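Local coordinates for putative peptide ABC-transport system periplasmic peptide-binding protein (PDB 4OEV) that binds a nickel ion, held here together with oxalate, outside the cytoplasm and probably delivers it to an ABC-type importer, at residues D5-A10 with W487-W492; N13-I18 with A28-V33; I330-I335 with G359-V364. One frame throughout, in Å; residues are numbered along the deposited sequence.

Contact 1 of 3, residues D5-A10 with W487-W492; sequences DTLIIA and WNVYEW
The indole of W492 is the flat group of this contact, met by the methyl tips of L7 and I9 at an oblique angle. On one face of the ring lies V489 CA, 3.5 Å above the plane and shifted toward the rim, while N488 CG sits at the edge, in plane. With chi1 at -60°, the indole is swung to the backbone-N side of W492, where it folds back over the 3-10 turn 489-491. Its rotation is fixed by W492 NE1, which donates to N488 OD1 at 2.9 Å. That acceptor lies in the ring plane, although the donor stands well above the amide's carbonyl plane. N488 ND2 in turn gives a 2.8 Å bond, straight to within 13°, to the anti lone pair of E491 OE1. K474 pairs with the same carboxylate oxygen, so a chain of polar contacts runs from the edge of the indole through N488 to E491 and K474.

Across the gap the contact is purely apolar, and no hydrogen bond joins the segments. I9 CD1 comes closest, 3.5 Å from W492 CZ3, and L7 CD1 rests 3.6 Å from W492 CB; both side chains meet the tryptophan at about a right angle. V489 CG2 touches both methyls, being 4.0 Å from L7 CD1 and equally far from I9 CD1.

L7 and I9 project from the same side of strand 6-11, the outermost strand of a mixed sheet, and also rest on L192 of the adjacent parallel strand 191-196. The C-terminal turn thus packs on the L7 and I9 side of this strand, with I473 also touching W492 and T189 OG1 bonding its carbonyl.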
loop_
_atom_site.group_PDB
_atom_site.type_symbol
_atom_site.label_atom_id
_atom_site.label_comp_id
_atom_site.label_asym_id
_atom_site.label_seq_id
_atom_site.Cartn_x
_atom_site.Cartn_y
_atom_site.Cartn_z
ATOM N N ASP A 5 11.222 -28.469 -5.451
ATOM C CA ASP A 5 12.150 -27.393 -5.826
ATOM C C ASP A 5 11.434 -26.180 -6.392
ATOM O O ASP A 5 12.070 -25.224 -6.845
ATOM C CB ASP A 5 13.188 -27.930 -6.824
ATOM C CG ASP A 5 12.629 -28.114 -8.240
ATOM O OD1 ASP A 5 11.402 -28.140 -8.448
ATOM O OD2 ASP A 5 13.436 -28.308 -9.165
ATOM N N THR A 6 10.105 -26.205 -6.326
ATOM C CA THR A 6 9.272 -25.144 -6.876
ATOM C C THR A 6 8.357 -24.576 -5.784
ATOM O O THR A 6 7.748 -25.355 -5.050
ATOM C CB THR A 6 8.387 -25.670 -8.041
ATOM O OG1 THR A 6 9.202 -26.196 -9.094
ATOM C CG2 THR A 6 7.478 -24.583 -8.585
ATOM N N LEU A 7 8.300 -23.239 -5.669
ATOM C CA LEU A 7 7.349 -22.552 -4.786
ATOM C C LEU A 7 6.285 -21.896 -5.646
ATOM O O LEU A 7 6.605 -21.192 -6.574
ATOM C CB LEU A 7 8.033 -21.472 -3.945
ATOM C CG LEU A 7 8.692 -21.924 -2.638
ATOM C CD1 LEU A 7 9.277 -20.747 -1.864
ATOM C CD2 LEU A 7 7.736 -22.758 -1.785
ATOM N N ILE A 8 5.004 -22.117 -5.362
ATOM C CA ILE A 8 3.981 -21.403 -6.115
ATOM C C ILE A 8 3.165 -20.600 -5.146
ATOM O O ILE A 8 2.526 -21.156 -4.266
ATOM C CB ILE A 8 3.069 -22.331 -6.909
ATOM C CG1 ILE A 8 3.905 -23.305 -7.738
ATOM C CG2 ILE A 8 2.074 -21.515 -7.741
ATOM C CD1 ILE A 8 3.142 -24.062 -8.738
ATOM N N ILE A 9 3.215 -19.281 -5.287
ATOM C CA ILE A 9 2.529 -18.398 -4.341
ATOM C C ILE A 9 1.500 -17.531 -5.032
ATOM O O ILE A 9 1.800 -16.853 -6.005
ATOM C CB ILE A 9 3.506 -17.464 -3.615
ATOM C CG1 ILE A 9 4.662 -18.242 -2.977
ATOM C CG2 ILE A 9 2.786 -16.567 -2.612
ATOM C CD1 ILE A 9 5.638 -17.322 -2.301
ATOM N N ALA A 10 0.281 -17.544 -4.498
ATOM C CA ALA A 10 -0.761 -16.667 -4.986
ATOM C C ALA A 10 -0.571 -15.259 -4.450
ATOM O O ALA A 10 -0.304 -15.053 -3.259
ATOM C CB ALA A 10 -2.169 -17.195 -4.558
ATOM N N TRP A 487 8.460 -11.238 2.003
ATOM C CA TRP A 487 9.677 -10.409 2.118
ATOM C C TRP A 487 10.918 -11.289 2.283
ATOM O O TRP A 487 11.994 -10.870 1.877
ATOM C CB TRP A 487 9.602 -9.429 3.295
ATOM C CG TRP A 487 9.700 -10.138 4.618
ATOM C CD1 TRP A 487 8.658 -10.770 5.294
ATOM C CD2 TRP A 487 10.880 -10.345 5.418
ATOM N NE1 TRP A 487 9.145 -11.344 6.467
ATOM C CE2 TRP A 487 10.497 -11.102 6.555
ATOM C CE3 TRP A 487 12.226 -9.960 5.285
ATOM C CZ2 TRP A 487 11.419 -11.471 7.563
ATOM C CZ3 TRP A 487 13.146 -10.342 6.289
ATOM C CH2 TRP A 487 12.732 -11.081 7.407
ATOM N N ASN A 488 10.787 -12.491 2.879
ATOM C CA ASN A 488 11.970 -13.357 3.037
ATOM C C ASN A 488 11.817 -14.657 2.261
ATOM O O ASN A 488 12.329 -15.728 2.663
ATOM C CB ASN A 488 12.294 -13.642 4.520
ATOM C CG ASN A 488 11.476 -14.775 5.117
ATOM O OD1 ASN A 488 10.238 -14.800 5.029
ATOM N ND2 ASN A 488 12.172 -15.737 5.722
ATOM N N VAL A 489 11.114 -14.570 1.137
ATOM C CA VAL A 489 10.808 -15.768 0.357
ATOM C C VAL A 489 12.079 -16.544 -0.052
ATOM O O VAL A 489 12.045 -17.763 -0.170
ATOM C CB VAL A 489 9.986 -15.427 -0.900
ATOM C CG1 VAL A 489 10.799 -14.553 -1.841
ATOM C CG2 VAL A 489 9.529 -16.717 -1.586
ATOM N N TYR A 490 13.214 -15.858 -0.199
ATOM C CA TYR A 490 14.435 -16.561 -0.557
ATOM C C TYR A 490 14.955 -17.486 0.555
ATOM O O TYR A 490 15.962 -18.174 0.367
ATOM C CB TYR A 490 15.558 -15.557 -0.961
ATOM C CG TYR A 490 15.839 -14.432 0.035
ATOM C CD1 TYR A 490 16.734 -14.609 1.081
ATOM C CD2 TYR A 490 15.192 -13.196 -0.079
ATOM C CE1 TYR A 490 16.999 -13.591 1.984
ATOM C CE2 TYR A 490 15.450 -12.166 0.813
ATOM C CZ TYR A 490 16.351 -12.369 1.842
ATOM O OH TYR A 490 16.605 -11.357 2.742
ATOM N N GLU A 491 14.333 -17.456 1.726
ATOM C CA GLU A 491 14.702 -18.372 2.802
ATOM C C GLU A 491 13.686 -19.512 2.893
ATOM O O GLU A 491 13.863 -20.428 3.696
ATOM C CB GLU A 491 14.791 -17.638 4.145
ATOM C CG GLU A 491 15.749 -16.469 4.132
ATOM C CD GLU A 491 15.934 -15.836 5.505
ATOM O OE1 GLU A 491 14.939 -15.709 6.243
ATOM O OE2 GLU A 491 17.065 -15.436 5.852
ATOM N N TRP A 492 12.627 -19.456 2.082
ATOM C CA TRP A 492 11.571 -20.489 2.172
ATOM C C TRP A 492 12.010 -21.745 1.446
ATOM O O TRP A 492 12.701 -21.652 0.433
ATOM C CB TRP A 492 10.244 -20.018 1.565
ATOM C CG TRP A 492 9.605 -18.805 2.165
ATOM C CD1 TRP A 492 10.146 -17.948 3.071
ATOM C CD2 TRP A 492 8.267 -18.321 1.906
ATOM N NE1 TRP A 492 9.241 -16.945 3.375
ATOM C CE2 TRP A 492 8.084 -17.160 2.679
ATOM C CE3 TRP A 492 7.208 -18.770 1.101
ATOM C CZ2 TRP A 492 6.889 -16.420 2.661
ATOM C CZ3 TRP A 492 6.022 -18.041 1.084
ATOM C CH2 TRP A 492 5.877 -16.876 1.860
#

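Contact 2 of 3, residues N13-I18 with A28-V33; sequences NEIARI and AVINLV
I15 and V29 meet most closely, CG2 to CG2 at 3.6 Å, and the tight part of the contact builds outward from this pair. Both of these methyls occupy the crowded position between backbone N and carbonyl carbon. I15 CG1 runs anti to the backbone N (chi1 -179°), which carries I15 CD1 to within 3.7 Å of I30 CD1, the two side chains crossing at about a right angle. I18 fills the other flank: its CG1 is 4.0 Å from V29 CG2, and its CG2 lies as far from I30 CG1, sliding past that chain in the opposite direction.

Packing slackens toward V33, whose CG2 is 4.5 Å from I18 CG2. At the N13 end no side chains touch; a water bridges instead, donating to N13 O at 3.0 Å and accepting from A28 N at 2.7 Å. N31, an exposed residue of the helix, is a magnesium-binding residue in another structure of this protein.

D27 OD1 accepts from V29 N and I30 N where helix 30-33 begins. Beneath the contact, V29 rests on F176 and I194, and I18 on V174 and W168, so loop and helix together lie on strands 163-169, 173-178 and 191-196.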
loop_
_atom_site.group_PDB
_atom_site.type_symbol
_atom_site.label_atom_id
_atom_site.label_comp_id
_atom_site.label_asym_id
_atom_site.label_seq_id
_atom_site.Cartn_x
_atom_site.Cartn_y
_atom_site.Cartn_z
ATOM N N ASN A 13 -2.621 -8.888 -6.387
ATOM C CA ASN A 13 -2.356 -7.854 -7.382
ATOM C C ASN A 13 -1.122 -8.178 -8.203
ATOM O O ASN A 13 -0.217 -8.848 -7.716
ATOM C CB ASN A 13 -2.170 -6.504 -6.684
ATOM C CG ASN A 13 -3.376 -6.116 -5.879
ATOM O OD1 ASN A 13 -4.392 -5.736 -6.447
ATOM N ND2 ASN A 13 -3.281 -6.214 -4.548
ATOM N N GLU A 14 -1.118 -7.733 -9.448
ATOM C CA GLU A 14 0.016 -7.845 -10.310
ATOM C C GLU A 14 0.436 -6.426 -10.701
ATOM O O GLU A 14 -0.156 -5.436 -10.247
ATOM C CB GLU A 14 -0.315 -8.697 -11.532
ATOM C CG GLU A 14 -1.515 -8.214 -12.319
ATOM C CD GLU A 14 -1.784 -9.051 -13.559
ATOM O OE1 GLU A 14 -0.965 -9.953 -13.864
ATOM O OE2 GLU A 14 -2.811 -8.788 -14.232
ATOM N N ILE A 15 1.468 -6.336 -11.514
ATOM C CA ILE A 15 1.904 -5.045 -12.045
ATOM C C ILE A 15 2.282 -5.202 -13.516
ATOM O O ILE A 15 2.907 -6.212 -13.903
ATOM C CB ILE A 15 3.069 -4.485 -11.224
ATOM C CG1 ILE A 15 3.506 -3.112 -11.769
ATOM C CG2 ILE A 15 4.311 -5.450 -11.247
ATOM C CD1 ILE A 15 4.263 -2.325 -10.739
ATOM N N ALA A 16 1.896 -4.239 -14.353
ATOM C CA ALA A 16 2.191 -4.357 -15.787
ATOM C C ALA A 16 3.640 -4.041 -16.138
ATOM O O ALA A 16 4.097 -4.399 -17.216
ATOM C CB ALA A 16 1.283 -3.463 -16.607
ATOM N N ARG A 17 4.354 -3.333 -15.274
ATOM C CA ARG A 17 5.766 -3.008 -15.582
ATOM C C ARG A 17 6.591 -3.402 -14.369
ATOM O O ARG A 17 6.417 -2.840 -13.275
ATOM C CB ARG A 17 5.927 -1.514 -15.911
ATOM C CG ARG A 17 5.280 -1.078 -17.205
ATOM C CD ARG A 17 5.390 0.441 -17.396
ATOM N NE ARG A 17 4.460 1.172 -16.546
ATOM C CZ ARG A 17 4.321 2.496 -16.542
ATOM N NH1 ARG A 17 5.057 3.276 -17.326
ATOM N NH2 ARG A 17 3.439 3.054 -15.747
ATOM N N ILE A 18 7.401 -4.452 -14.509
ATOM C CA ILE A 18 8.178 -4.909 -13.375
ATOM C C ILE A 18 9.422 -4.053 -13.303
ATOM O O ILE A 18 10.520 -4.470 -13.676
ATOM C CB ILE A 18 8.517 -6.423 -13.450
ATOM C CG1 ILE A 18 7.215 -7.252 -13.533
ATOM C CG2 ILE A 18 9.284 -6.849 -12.191
ATOM C CD1 ILE A 18 7.441 -8.761 -13.823
ATOM N N ALA A 28 4.223 -8.234 -5.626
ATOM C CA ALA A 28 5.233 -9.015 -4.912
ATOM C C ALA A 28 6.422 -9.363 -5.811
ATOM O O ALA A 28 7.284 -10.158 -5.395
ATOM C CB ALA A 28 4.624 -10.310 -4.312
ATOM N N VAL A 29 6.480 -8.797 -7.030
ATOM C CA VAL A 29 7.478 -9.251 -7.991
ATOM C C VAL A 29 8.685 -8.304 -8.170
ATOM O O VAL A 29 9.798 -8.784 -8.423
ATOM C CB VAL A 29 6.847 -9.537 -9.398
ATOM C CG1 VAL A 29 5.974 -10.763 -9.331
ATOM C CG2 VAL A 29 6.027 -8.346 -9.904
ATOM N N ILE A 30 8.487 -6.990 -8.013
ATOM C CA ILE A 30 9.605 -6.059 -8.137
ATOM C C ILE A 30 10.624 -6.389 -7.038
ATOM O O ILE A 30 11.830 -6.379 -7.293
ATOM C CB ILE A 30 9.172 -4.559 -8.066
ATOM C CG1 ILE A 30 8.276 -4.256 -9.268
ATOM C CG2 ILE A 30 10.457 -3.627 -8.038
ATOM C CD1 ILE A 30 7.713 -2.814 -9.370
ATOM N N ASN A 31 10.161 -6.713 -5.832
ATOM C CA ASN A 31 11.111 -7.060 -4.756
ATOM C C ASN A 31 11.775 -8.442 -4.896
ATOM O O ASN A 31 12.647 -8.789 -4.098
ATOM C CB ASN A 31 10.407 -6.970 -3.398
ATOM C CG ASN A 31 10.268 -5.538 -2.908
ATOM O OD1 ASN A 31 9.232 -4.895 -3.120
ATOM N ND2 ASN A 31 11.302 -5.035 -2.234
ATOM N N LEU A 32 11.377 -9.232 -5.895
ATOM C CA LEU A 32 12.074 -10.505 -6.193
ATOM C C LEU A 32 13.259 -10.242 -7.133
ATOM O O LEU A 32 14.379 -10.740 -6.932
ATOM C CB LEU A 32 11.125 -11.495 -6.842
ATOM C CG LEU A 32 9.875 -11.806 -6.014
ATOM C CD1 LEU A 32 8.934 -12.699 -6.782
ATOM C CD2 LEU A 32 10.301 -12.481 -4.711
ATOM N N VAL A 33 13.000 -9.448 -8.168
ATOM C CA VAL A 33 13.997 -9.155 -9.195
ATOM C C VAL A 33 14.979 -8.055 -8.778
ATOM O O VAL A 33 16.171 -8.080 -9.137
ATOM C CB VAL A 33 13.260 -8.766 -10.506
ATOM C CG1 VAL A 33 14.218 -8.411 -11.622
ATOM C CG2 VAL A 33 12.321 -9.900 -10.923
HETATM O O HOH W 1 2.738 -9.181 -7.627
#

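Contact 3 of 3, residues I330-I335 with G359-V364; sequences ILEFEI and GVVSKV
V360 supplies the clearest bump: its CG1 pushes into the hollow between L331 and F333, 4.0 Å from L331 CD2 and 3.8 Å from F333 CE2. The phenyl ring is approached obliquely rather than squarely. Helix 256-265 closes over the same region, L262 touching both F333 and V360. Further along that face, I335 CD1 lies over the small S362, 3.5 Å from its OG; the isoleucine is also packed against A348 and F355.

These strands are the two parallel arms of a beta-alpha-beta unit, joined by helix 342-357, and the axes of residues 332-335 and 361-364 run at 23° to one another. G359, with positive phi, is the C-prime residue of the Schellman motif that ends this helix and leads the chain into its second strand. Four backbone bonds join the strands: that from F333 N to V361 O is weak, those from V361 N to L331 O and K363 N to F333 O are longish, and I335 N to K363 O is short and nearly straight (2.9 Å, 172°).

On the reverse face the bump is V361. I330 CD1 presses on its CG2 from one side at 3.6 Å, while E332 lies alongside, pointing the same way, with OE1 3.6 Å from V361 CG1. Next to them, the fully extended K363 brings NZ to 4.5 Å from E334 OE1, beyond salt-bridge range; E334 OE2 bonds instead to W336 NE1.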
loop_
_atom_site.group_PDB
_atom_site.type_symbol
_atom_site.label_atom_id
_atom_site.label_comp_id
_atom_site.label_asym_id
_atom_site.label_seq_id
_atom_site.Cartn_x
_atom_site.Cartn_y
_atom_site.Cartn_z
ATOM N N ILE A 330 -33.662 13.334 -2.626
ATOM C CA ILE A 330 -33.291 12.558 -1.433
ATOM C C ILE A 330 -31.770 12.394 -1.356
ATOM O O ILE A 330 -31.070 12.357 -2.372
ATOM C CB ILE A 330 -33.988 11.162 -1.364
ATOM C CG1 ILE A 330 -33.434 10.232 -2.420
ATOM C CG2 ILE A 330 -35.562 11.292 -1.469
ATOM C CD1 ILE A 330 -33.600 8.741 -2.054
ATOM N N LEU A 331 -31.246 12.395 -0.132
ATOM C CA LEU A 331 -29.834 12.203 0.102
ATOM C C LEU A 331 -29.501 10.749 -0.210
ATOM O O LEU A 331 -29.799 9.856 0.596
ATOM C CB LEU A 331 -29.462 12.550 1.551
ATOM C CG LEU A 331 -27.993 12.991 1.819
ATOM C CD1 LEU A 331 -27.795 13.458 3.267
ATOM C CD2 LEU A 331 -27.054 11.840 1.574
ATOM N N GLU A 332 -28.936 10.509 -1.395
ATOM C CA GLU A 332 -28.583 9.154 -1.838
ATOM C C GLU A 332 -27.329 9.145 -2.698
ATOM O O GLU A 332 -26.968 10.161 -3.282
ATOM C CB GLU A 332 -29.726 8.498 -2.633
ATOM C CG GLU A 332 -29.859 8.941 -4.082
ATOM C CD GLU A 332 -31.088 8.333 -4.759
ATOM O OE1 GLU A 332 -31.463 7.191 -4.399
ATOM O OE2 GLU A 332 -31.684 9.004 -5.642
ATOM N N PHE A 333 -26.674 7.990 -2.783
ATOM C CA PHE A 333 -25.420 7.894 -3.521
ATOM C C PHE A 333 -25.005 6.427 -3.653
ATOM O O PHE A 333 -25.608 5.549 -3.021
ATOM C CB PHE A 333 -24.312 8.724 -2.843
ATOM C CG PHE A 333 -24.048 8.333 -1.418
ATOM C CD1 PHE A 333 -23.114 7.361 -1.132
ATOM C CD2 PHE A 333 -24.756 8.915 -0.366
ATOM C CE1 PHE A 333 -22.878 6.977 0.189
ATOM C CE2 PHE A 333 -24.537 8.543 0.962
ATOM C CZ PHE A 333 -23.593 7.557 1.243
ATOM N N GLU A 334 -24.013 6.141 -4.493
ATOM C CA GLU A 334 -23.612 4.742 -4.663
ATOM C C GLU A 334 -22.412 4.397 -3.819
ATOM O O GLU A 334 -21.555 5.247 -3.576
ATOM C CB GLU A 334 -23.311 4.440 -6.115
ATOM C CG GLU A 334 -24.505 4.622 -6.999
ATOM C CD GLU A 334 -24.164 4.514 -8.458
ATOM O OE1 GLU A 334 -25.117 4.302 -9.231
ATOM O OE2 GLU A 334 -22.953 4.667 -8.822
ATOM N N ILE A 335 -22.361 3.151 -3.351
ATOM C CA ILE A 335 -21.181 2.653 -2.637
ATOM C C ILE A 335 -20.570 1.527 -3.468
ATOM O O ILE A 335 -21.221 0.502 -3.670
ATOM C CB ILE A 335 -21.554 2.119 -1.241
ATOM C CG1 ILE A 335 -22.237 3.203 -0.402
ATOM C CG2 ILE A 335 -20.343 1.586 -0.532
ATOM C CD1 ILE A 335 -23.037 2.606 0.788
ATOM N N GLY A 359 -32.163 7.110 7.537
ATOM C CA GLY A 359 -32.856 7.754 6.431
ATOM C C GLY A 359 -31.967 8.200 5.274
ATOM O O GLY A 359 -32.346 9.071 4.492
ATOM N N VAL A 360 -30.792 7.586 5.143
ATOM C CA VAL A 360 -29.921 7.837 4.000
ATOM C C VAL A 360 -29.986 6.653 3.032
ATOM O O VAL A 360 -29.699 5.507 3.404
ATOM C CB VAL A 360 -28.476 8.088 4.439
ATOM C CG1 VAL A 360 -27.558 8.215 3.225
ATOM C CG2 VAL A 360 -28.413 9.348 5.300
ATOM N N VAL A 361 -30.395 6.929 1.799
ATOM C CA VAL A 361 -30.543 5.873 0.800
ATOM C C VAL A 361 -29.210 5.662 0.080
ATOM O O VAL A 361 -28.478 6.620 -0.198
ATOM C CB VAL A 361 -31.686 6.193 -0.222
ATOM C CG1 VAL A 361 -31.695 5.185 -1.363
ATOM C CG2 VAL A 361 -33.101 6.270 0.466
ATOM N N SER A 362 -28.849 4.404 -0.158
ATOM C CA SER A 362 -27.624 4.114 -0.927
ATOM C C SER A 362 -27.755 2.802 -1.704
ATOM O O SER A 362 -28.628 1.949 -1.416
ATOM C CB SER A 362 -26.401 4.075 -0.024
ATOM O OG SER A 362 -26.530 3.042 0.928
ATOM N N LYS A 363 -26.936 2.679 -2.741
ATOM C CA LYS A 363 -26.982 1.526 -3.626
ATOM C C LYS A 363 -25.641 0.852 -3.655
ATOM O O LYS A 363 -24.644 1.529 -3.964
ATOM C CB LYS A 363 -27.360 1.982 -5.040
ATOM C CG LYS A 363 -27.388 0.855 -6.067
ATOM C CD LYS A 363 -27.609 1.403 -7.469
ATOM C CE LYS A 363 -27.535 0.288 -8.502
ATOM N NZ LYS A 363 -27.887 0.762 -9.885
ATOM N N VAL A 364 -25.576 -0.447 -3.381
ATOM C CA VAL A 364 -24.252 -1.100 -3.409
ATOM C C VAL A 364 -23.941 -1.583 -4.823
ATOM O O VAL A 364 -24.756 -2.221 -5.476
ATOM C CB VAL A 364 -24.154 -2.251 -2.390
ATOM C CG1 VAL A 364 -22.794 -2.979 -2.515
ATOM C CG2 VAL A 364 -24.288 -1.693 -0.963
#

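Overall arrangement
Contacts 1 and 2 are neighbours, their centres 14 Å apart, and they touch directly: V489 CG1 packs on L32 CD2 at 3.6 Å, so the C-terminal turn rests on helix 30-33. Contact 3 stands on the opposite side of the chain's centre from contact 1, 45 Å between centres, and about 18 Å from contact 2 at the nearest atoms. The nickel-oxalate site lies between them: the I15 side chain is about 12 Å from the nickel, and I335 about 12 Å from the oxalate. Contact 2 is linked to the site more directly, since the nickel ligand H26 belongs to the loop joining its two segments and N13 touches another ligand, H481.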